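Local coordinates for beta-carbonic anhydrase (Methanothermobacter thermautotrophicus, PDB 1G5C), which catalyses the reversible hydration of carbon dioxide to bicarbonate, very probably at a zinc ion held by two cysteines and a histidine, at residues A[29-34]-A[83-88]; A[127-132]-A[153-158]; A[72-77]-A[143-148]. All blocks are in the same frame, centred on the assembly; numbering follows the deposited sequence.

Overall arrangement
Interaction 1 pairs two neighbouring parallel strands and carries Cys32 and His87, two of the three protein ligands of the zinc; Cys90 is the third. Interaction 2 lies directly alongside, its centre about 7 Å from that of interaction 1: strand 150-156 is the next strand of the sheet, and Gly86 probably hydrogen-bonds to Leu154 and Ile156. The side chain of Glu128 in interaction 2 is about 7 Å from the zinc. Interaction 3 stands apart, its centre about 19 Å from that of interaction 1 and about 23 Å from that of interaction 2. It joins helix 64-77, which precedes strand 81-87, to the loop leading into strand 150-156, beside the second subunit.

Interaction 1 (A[29-34]-A[83-88]); sequences IITCMD and IIVGHT. With ZN (zinc ion), chain G.
Cys32 SG is held at once by the metal and by the turn that follows it: it binds the zinc ion at 2.4 Å, and Asp34 N donates to it over a long 3.5 Å. His87 NE2 reaches the same zinc ion from the other strand at 2.1 Å; Cys90 and a water complete the four ligands. His87 CG sits between its backbone N and carbonyl carbon (chi1 66°), with the ring reaching toward the 29-34 strand, and ND1 donates to Thr88 O at 2.8 Å, helping to fix the ring's rotation. Cys32 CB lies in the plane of the ring, at its edge, while the Asp34 side chain crosses His87 at about a right angle, its carboxylate 64° from the ring plane. Asp34 is itself salt-bridged to Arg36.

Upstream the strands run parallel. Ile30 N donates to Ile83 O at 2.8 Å, and Ile30 O accepts Val85 N at 2.7 Å. Where this ladder gives out, Thr31 takes over with its side chain, OG1 bonding to Val85 O at 2.7 Å. Ile29 and Ile83 lie side by side on one face of the sheet, Ile30 and Ile84 on the other.

Strands 53-57 and 150-156 flank the pair; helix 40-45 packs on the face of Ile29, Thr31 and Val85, and helix 128-141 on that of Ile30 and Ile84.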
loop_
_atom_site.group_PDB
_atom_site.type_symbol
_atom_site.label_atom_id
_atom_site.label_comp_id
_atom_site.label_asym_id
_atom_site.label_seq_id
_atom_site.Cartn_x
_atom_site.Cartn_y
_atom_site.Cartn_z
ATOM N N ILE A 29 6.953 -2.807 -5.693
ATOM C CA ILE A 29 7.320 -1.401 -5.818
ATOM C C ILE A 29 6.874 -0.672 -4.547
ATOM O O ILE A 29 5.739 -0.848 -4.069
ATOM C CB ILE A 29 6.599 -0.710 -7.025
ATOM C CG1 ILE A 29 6.823 -1.478 -8.334
ATOM C CG2 ILE A 29 7.085 0.723 -7.161
ATOM C CD1 ILE A 29 8.231 -1.387 -8.891
ATOM N N ILE A 30 7.764 0.142 -3.995
ATOM C CA ILE A 30 7.435 0.939 -2.820
ATOM C C ILE A 30 7.544 2.405 -3.271
ATOM O O ILE A 30 8.600 2.841 -3.745
ATOM C CB ILE A 30 8.421 0.669 -1.654
ATOM C CG1 ILE A 30 8.248 -0.770 -1.159
ATOM C CG2 ILE A 30 8.153 1.635 -0.507
ATOM C CD1 ILE A 30 9.326 -1.253 -0.197
ATOM N N THR A 31 6.454 3.156 -3.151
ATOM C CA THR A 31 6.487 4.549 -3.563
ATOM C C THR A 31 5.571 5.445 -2.726
ATOM O O THR A 31 5.079 5.032 -1.658
ATOM C CB THR A 31 6.186 4.676 -5.092
ATOM O OG1 THR A 31 6.488 6.015 -5.535
ATOM C CG2 THR A 31 4.707 4.311 -5.401
ATOM N N CYS A 32 5.352 6.671 -3.187
ATOM C CA CYS A 32 4.559 7.633 -2.431
ATOM C C CYS A 32 3.088 7.673 -2.838
ATOM O O CYS A 32 2.720 7.202 -3.918
ATOM C CB CYS A 32 5.191 9.038 -2.568
ATOM S SG CYS A 32 4.408 10.336 -1.555
ATOM N N MET A 33 2.260 8.283 -1.985
ATOM C CA MET A 33 0.817 8.384 -2.233
ATOM C C MET A 33 0.448 9.561 -3.149
ATOM O O MET A 33 -0.736 9.748 -3.507
ATOM C CB MET A 33 0.069 8.512 -0.892
ATOM C CG MET A 33 0.328 9.831 -0.187
ATOM S SD MET A 33 -0.347 9.915 1.474
ATOM C CE MET A 33 -1.968 10.331 1.160
ATOM N N ASP A 34 1.465 10.340 -3.519
ATOM C CA ASP A 34 1.318 11.503 -4.392
ATOM C C ASP A 34 0.438 11.195 -5.612
ATOM O O ASP A 34 0.668 10.221 -6.339
ATOM C CB ASP A 34 2.714 11.986 -4.859
ATOM C CG ASP A 34 2.691 13.431 -5.352
ATOM O OD1 ASP A 34 2.151 13.691 -6.449
ATOM O OD2 ASP A 34 3.177 14.308 -4.617
ATOM N N ILE A 83 11.728 -2.479 -5.414
ATOM C CA ILE A 83 12.211 -1.201 -5.931
ATOM C C ILE A 83 11.517 -0.053 -5.217
ATOM O O ILE A 83 10.284 0.100 -5.305
ATOM C CB ILE A 83 11.923 -1.026 -7.461
ATOM C CG1 ILE A 83 12.533 -2.170 -8.261
ATOM C CG2 ILE A 83 12.515 0.296 -7.949
ATOM C CD1 ILE A 83 12.172 -2.141 -9.768
ATOM N N ILE A 84 12.285 0.744 -4.485
ATOM C CA ILE A 84 11.695 1.896 -3.832
ATOM C C ILE A 84 11.800 2.988 -4.884
ATOM O O ILE A 84 12.858 3.130 -5.526
ATOM C CB ILE A 84 12.486 2.329 -2.577
ATOM C CG1 ILE A 84 12.442 1.215 -1.519
ATOM C CG2 ILE A 84 11.912 3.651 -2.039
ATOM C CD1 ILE A 84 13.334 1.470 -0.276
ATOM N N VAL A 85 10.708 3.724 -5.103
ATOM C CA VAL A 85 10.719 4.817 -6.067
ATOM C C VAL A 85 10.274 6.126 -5.404
ATOM O O VAL A 85 9.089 6.321 -5.072
ATOM C CB VAL A 85 9.793 4.537 -7.288
ATOM C CG1 VAL A 85 9.893 5.692 -8.296
ATOM C CG2 VAL A 85 10.184 3.228 -7.960
ATOM N N GLY A 86 11.238 7.010 -5.153
ATOM C CA GLY A 86 10.882 8.300 -4.595
ATOM C C GLY A 86 10.598 9.199 -5.782
ATOM O O GLY A 86 10.718 8.758 -6.930
ATOM N N HIS A 87 10.229 10.453 -5.544
ATOM C CA HIS A 87 9.965 11.339 -6.669
ATOM C C HIS A 87 10.314 12.767 -6.301
ATOM O O HIS A 87 10.314 13.129 -5.131
ATOM C CB HIS A 87 8.486 11.268 -7.081
ATOM C CG HIS A 87 7.553 11.797 -6.041
ATOM N ND1 HIS A 87 7.133 13.115 -6.020
ATOM C CD2 HIS A 87 6.998 11.209 -4.960
ATOM C CE1 HIS A 87 6.366 13.306 -4.966
ATOM N NE2 HIS A 87 6.259 12.171 -4.300
ATOM N N THR A 88 10.599 13.576 -7.313
ATOM C CA THR A 88 10.941 14.972 -7.078
ATOM C C THR A 88 9.685 15.714 -6.641
ATOM O O THR A 88 8.557 15.307 -6.966
ATOM C CB THR A 88 11.473 15.637 -8.355
ATOM O OG1 THR A 88 10.509 15.475 -9.398
ATOM C CG2 THR A 88 12.784 15.006 -8.797
HETATM ZN ZN ZN G . 5.659 12.253 -2.307
HETATM O O HOH W 1 4.428 13.844 -2.576
#

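Interaction 2 (A[127-132]-A[153-158]); sequences DEEENV and GLIIDI
Ile155 sends its CD1 methyl up from the strand into the first turn of the helix, where it meets Glu128 CB at 3.8 Å and Glu129 CG at 3.9 Å. The long branch of Ile155 is fully stretched, CG1 opposite the backbone N (chi1 -177°) and CD1 extended beyond it, which brings the CD1 methyl, the end of the branch, to the helix. The two glutamates offer it their aliphatic parts and carry their charges elsewhere. Glu128 starts toward the strand but bends sharply at chi2 (93°), leading its carboxylate away to Cys90 N, the backbone of a zinc ligand. Glu129 stays extended beyond CG, crosses Ile155 at about a right angle, and forms a salt bridge with Lys164.

Helix 128-132 and strand 153-156 run nearly antiparallel, 154° apart, their axes approaching to 8.4 Å. This is the last helix of the beta-alpha-beta crossover that links strand 81-87 to its parallel neighbour 150-156, laid back against the strand it leads into.

One turn along the helix, buried Val132 settles over the strand backbone. Its CG1 comes within 3.5 Å of Gly153 CA, a close approach that the missing side chain at Gly153 permits, and CG2 rests 3.7 Å from Leu154 O. Val132 also touches Leu166 in a loop.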
loop_
_atom_site.group_PDB
_atom_site.type_symbol
_atom_site.label_atom_id
_atom_site.label_comp_id
_atom_site.label_asym_id
_atom_site.label_seq_id
_atom_site.Cartn_x
_atom_site.Cartn_y
_atom_site.Cartn_z
ATOM N N ASP A 127 15.772 14.478 2.787
ATOM C CA ASP A 127 15.226 14.889 1.495
ATOM C C ASP A 127 15.031 13.699 0.546
ATOM O O ASP A 127 15.509 12.604 0.803
ATOM C CB ASP A 127 16.096 15.969 0.854
ATOM C CG ASP A 127 16.016 17.297 1.597
ATOM O OD1 ASP A 127 14.896 17.743 1.943
ATOM O OD2 ASP A 127 17.077 17.901 1.828
ATOM N N GLU A 128 14.340 13.930 -0.561
ATOM C CA GLU A 128 14.005 12.849 -1.489
ATOM C C GLU A 128 15.010 11.731 -1.778
ATOM O O GLU A 128 14.723 10.564 -1.493
ATOM C CB GLU A 128 13.485 13.438 -2.800
ATOM C CG GLU A 128 12.114 14.104 -2.660
ATOM C CD GLU A 128 12.186 15.606 -2.383
ATOM O OE1 GLU A 128 13.219 16.076 -1.854
ATOM O OE2 GLU A 128 11.193 16.319 -2.677
ATOM N N GLU A 129 16.181 12.063 -2.318
ATOM C CA GLU A 129 17.155 11.028 -2.649
ATOM C C GLU A 129 17.686 10.309 -1.417
ATOM O O GLU A 129 17.861 9.084 -1.431
ATOM C CB GLU A 129 18.320 11.610 -3.461
ATOM C CG GLU A 129 17.874 12.362 -4.724
ATOM C CD GLU A 129 19.027 12.644 -5.681
ATOM O OE1 GLU A 129 20.191 12.665 -5.224
ATOM O OE2 GLU A 129 18.776 12.851 -6.885
ATOM N N GLU A 130 17.934 11.051 -0.343
ATOM C CA GLU A 130 18.454 10.419 0.860
ATOM C C GLU A 130 17.393 9.530 1.508
ATOM O O GLU A 130 17.705 8.500 2.107
ATOM C CB GLU A 130 18.948 11.474 1.857
ATOM C CG GLU A 130 17.995 12.622 2.097
ATOM C CD GLU A 130 18.628 13.740 2.926
ATOM O OE1 GLU A 130 18.617 13.644 4.173
ATOM O OE2 GLU A 130 19.151 14.702 2.323
ATOM N N ASN A 131 16.136 9.930 1.402
ATOM C CA ASN A 131 15.064 9.104 1.964
ATOM C C ASN A 131 15.029 7.746 1.262
ATOM O O ASN A 131 14.831 6.710 1.906
ATOM C CB ASN A 131 13.723 9.803 1.807
ATOM C CG ASN A 131 12.594 8.970 2.324
ATOM O OD1 ASN A 131 12.601 8.568 3.481
ATOM N ND2 ASN A 131 11.612 8.692 1.464
ATOM N N VAL A 132 15.224 7.740 -0.058
ATOM C CA VAL A 132 15.239 6.490 -0.807
ATOM C C VAL A 132 16.418 5.578 -0.382
ATOM O O VAL A 132 16.241 4.379 -0.119
ATOM C CB VAL A 132 15.333 6.743 -2.329
ATOM C CG1 VAL A 132 15.615 5.423 -3.049
ATOM C CG2 VAL A 132 14.018 7.342 -2.859
ATOM N N GLY A 153 16.931 1.346 -5.447
ATOM C CA GLY A 153 16.403 2.645 -5.089
ATOM C C GLY A 153 16.467 3.549 -6.301
ATOM O O GLY A 153 17.516 3.661 -6.937
ATOM N N LEU A 154 15.346 4.195 -6.617
ATOM C CA LEU A 154 15.259 5.077 -7.769
ATOM C C LEU A 154 14.492 6.310 -7.370
ATOM O O LEU A 154 13.775 6.310 -6.370
ATOM C CB LEU A 154 14.467 4.413 -8.917
ATOM C CG LEU A 154 14.844 3.024 -9.437
ATOM C CD1 LEU A 154 13.850 2.591 -10.517
ATOM C CD2 LEU A 154 16.244 3.053 -9.990
ATOM N N ILE A 155 14.664 7.371 -8.151
ATOM C CA ILE A 155 13.884 8.565 -7.940
ATOM C C ILE A 155 13.355 8.953 -9.321
ATOM O O ILE A 155 14.101 8.931 -10.314
ATOM C CB ILE A 155 14.689 9.720 -7.322
ATOM C CG1 ILE A 155 13.737 10.895 -7.076
ATOM C CG2 ILE A 155 15.829 10.127 -8.227
ATOM C CD1 ILE A 155 14.290 11.983 -6.170
ATOM N N ILE A 156 12.065 9.271 -9.392
ATOM C CA ILE A 156 11.457 9.650 -10.660
ATOM C C ILE A 156 11.135 11.148 -10.710
ATOM O O ILE A 156 10.728 11.726 -9.707
ATOM C CB ILE A 156 10.137 8.840 -10.906
ATOM C CG1 ILE A 156 9.624 9.086 -12.327
ATOM C CG2 ILE A 156 9.046 9.252 -9.886
ATOM C CD1 ILE A 156 8.437 8.157 -12.717
ATOM N N ASP A 157 11.337 11.770 -11.874
ATOM C CA ASP A 157 10.992 13.183 -12.064
ATOM C C ASP A 157 9.461 13.196 -12.103
ATOM O O ASP A 157 8.861 12.592 -12.991
ATOM C CB ASP A 157 11.544 13.700 -13.401
ATOM C CG ASP A 157 11.242 15.180 -13.626
ATOM O OD1 ASP A 157 10.046 15.576 -13.614
ATOM O OD2 ASP A 157 12.202 15.954 -13.812
ATOM N N ILE A 158 8.829 13.892 -11.163
ATOM C CA ILE A 158 7.380 13.897 -11.085
ATOM C C ILE A 158 6.635 14.494 -12.292
ATOM O O ILE A 158 5.442 14.231 -12.495
ATOM C CB ILE A 158 6.920 14.570 -9.755
ATOM C CG1 ILE A 158 5.461 14.191 -9.444
ATOM C CG2 ILE A 158 7.091 16.096 -9.826
ATOM C CD1 ILE A 158 5.227 12.683 -9.260
#

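Interaction 3 (A[72-77]-A[143-148]); sequences VAIYAL and PLIPES. With CA (calcium ion), chain H.
Tyr75 and Leu144 are brought together by a first torsion that swings the tyrosine ring opposite its own carbonyl carbon (chi1 -55°), carrying the hydroxyl from the flank of the helix across to the loop. Ile145, whose CB points away from the helix, folds back at chi2 (-57°) and so returns its CD1 to the contact.

Tyr75 OH donates to Leu144 O at a short 2.5 Å. The hydroxyl sits above the plane of the Leu144 carbonyl, 47° out of it and not on a lone pair, while the carbonyl oxygen lies near the plane of the ring, at its edge. Pro146 closes in on the same hydroxyl, its CD 3.2 Å from Tyr75 OH, and its CG lies 3.9 Å from Tyr75 CE2. Ile74 CD1 and Ile145 CD1 touch methyl to methyl at 3.8 Å, the two side chains crossing at about a right angle. Within the helix, Ile74 CG2 rests on one face of the tyrosine ring, toward its rim.

The loop then turns outward: Glu147 O binds a calcium ion at 2.4 Å. The second subunit packs alongside, with its Val109 on Tyr75 and its Val113 on Leu144, and Arg103 of the second subunit hydrogen-bonds to Ile74 O.

The arrangement belongs to an alpha/beta fold built from beta-alpha-beta crossovers: helix 64-77, from the crossover between strands 53-57 and 81-87, packs against the loop joining helix 128-141 to strand 150-156, at the dimer interface.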
loop_
_atom_site.group_PDB
_atom_site.type_symbol
_atom_site.label_atom_id
_atom_site.label_comp_id
_atom_site.label_asym_id
_atom_site.label_seq_id
_atom_site.Cartn_x
_atom_site.Cartn_y
_atom_site.Cartn_z
ATOM N N VAL A 72 5.250 -9.925 3.317
ATOM C CA VAL A 72 4.121 -10.700 2.824
ATOM C C VAL A 72 4.337 -10.964 1.342
ATOM O O VAL A 72 4.166 -12.087 0.868
ATOM C CB VAL A 72 2.774 -9.949 3.010
ATOM C CG1 VAL A 72 1.669 -10.592 2.133
ATOM C CG2 VAL A 72 2.357 -10.002 4.484
ATOM N N ALA A 73 4.745 -9.925 0.616
ATOM C CA ALA A 73 4.979 -10.053 -0.810
ATOM C C ALA A 73 6.061 -11.106 -1.091
ATOM O O ALA A 73 5.942 -11.899 -2.028
ATOM C CB ALA A 73 5.385 -8.721 -1.375
ATOM N N ILE A 74 7.112 -11.116 -0.275
ATOM C CA ILE A 74 8.203 -12.070 -0.457
ATOM C C ILE A 74 7.832 -13.521 -0.126
ATOM O O ILE A 74 7.973 -14.415 -0.961
ATOM C CB ILE A 74 9.433 -11.678 0.404
ATOM C CG1 ILE A 74 9.960 -10.298 -0.022
ATOM C CG2 ILE A 74 10.527 -12.715 0.244
ATOM C CD1 ILE A 74 10.973 -9.675 0.936
ATOM N N TYR A 75 7.325 -13.759 1.074
ATOM C CA TYR A 75 7.030 -15.122 1.484
ATOM C C TYR A 75 5.749 -15.744 0.929
ATOM O O TYR A 75 5.701 -16.949 0.682
ATOM C CB TYR A 75 7.042 -15.193 3.013
ATOM C CG TYR A 75 8.349 -14.691 3.595
ATOM C CD1 TYR A 75 8.378 -13.638 4.510
ATOM C CD2 TYR A 75 9.569 -15.243 3.181
ATOM C CE1 TYR A 75 9.587 -13.145 4.998
ATOM C CE2 TYR A 75 10.781 -14.763 3.658
ATOM C CZ TYR A 75 10.786 -13.713 4.560
ATOM O OH TYR A 75 12.000 -13.226 5.002
ATOM N N ALA A 76 4.721 -14.932 0.728
ATOM C CA ALA A 76 3.453 -15.443 0.219
ATOM C C ALA A 76 3.324 -15.351 -1.298
ATOM O O ALA A 76 2.657 -16.180 -1.920
ATOM C CB ALA A 76 2.298 -14.692 0.865
ATOM N N LEU A 77 3.970 -14.351 -1.891
ATOM C CA LEU A 77 3.848 -14.121 -3.320
ATOM C C LEU A 77 5.108 -14.304 -4.144
ATOM O O LEU A 77 5.125 -13.966 -5.325
ATOM C CB LEU A 77 3.261 -12.722 -3.548
ATOM C CG LEU A 77 1.849 -12.549 -2.947
ATOM C CD1 LEU A 77 1.444 -11.060 -2.879
ATOM C CD2 LEU A 77 0.857 -13.341 -3.811
ATOM N N PRO A 143 15.884 -8.216 9.390
ATOM C CA PRO A 143 15.949 -9.679 9.487
ATOM C C PRO A 143 14.757 -10.348 8.775
ATOM O O PRO A 143 14.740 -11.565 8.578
ATOM C CB PRO A 143 15.969 -9.931 11.001
ATOM C CG PRO A 143 15.267 -8.713 11.567
ATOM C CD PRO A 143 15.834 -7.596 10.729
ATOM N N LEU A 144 13.763 -9.549 8.382
ATOM C CA LEU A 144 12.595 -10.075 7.666
ATOM C C LEU A 144 12.850 -10.093 6.158
ATOM O O LEU A 144 12.131 -10.746 5.398
ATOM C CB LEU A 144 11.362 -9.208 7.929
ATOM C CG LEU A 144 10.494 -9.574 9.120
ATOM C CD1 LEU A 144 9.372 -8.554 9.278
ATOM C CD2 LEU A 144 9.930 -10.971 8.905
ATOM N N ILE A 145 13.863 -9.354 5.723
ATOM C CA ILE A 145 14.185 -9.299 4.302
ATOM C C ILE A 145 15.438 -10.147 4.010
ATOM O O ILE A 145 16.547 -9.782 4.412
ATOM C CB ILE A 145 14.450 -7.836 3.865
ATOM C CG1 ILE A 145 13.297 -6.926 4.321
ATOM C CG2 ILE A 145 14.625 -7.772 2.356
ATOM C CD1 ILE A 145 11.898 -7.341 3.803
ATOM N N PRO A 146 15.277 -11.287 3.310
ATOM C CA PRO A 146 16.429 -12.146 2.996
ATOM C C PRO A 146 17.383 -11.429 2.052
ATOM O O PRO A 146 16.949 -10.651 1.188
ATOM C CB PRO A 146 15.793 -13.374 2.328
ATOM C CG PRO A 146 14.395 -13.394 2.858
ATOM C CD PRO A 146 14.019 -11.919 2.883
ATOM N N GLU A 147 18.681 -11.681 2.203
ATOM C CA GLU A 147 19.642 -11.025 1.328
ATOM C C GLU A 147 19.504 -11.513 -0.093
ATOM O O GLU A 147 19.954 -10.857 -0.991
ATOM C CB GLU A 147 21.078 -11.209 1.824
ATOM C CG GLU A 147 21.370 -10.360 3.043
ATOM C CD GLU A 147 22.833 -10.385 3.450
ATOM O OE1 GLU A 147 23.574 -11.269 2.955
ATOM O OE2 GLU A 147 23.227 -9.530 4.281
ATOM N N SER A 148 18.860 -12.651 -0.317
ATOM C CA SER A 148 18.687 -13.094 -1.695
ATOM C C SER A 148 17.708 -12.165 -2.459
ATOM O O SER A 148 17.556 -12.277 -3.679
ATOM C CB SER A 148 18.161 -14.523 -1.733
ATOM O OG SER A 148 16.908 -14.614 -1.090
HETATM CA CA CA H . 21.803 -10.401 -2.516
HETATM O O HOH W 2 19.927 -8.654 -3.097
#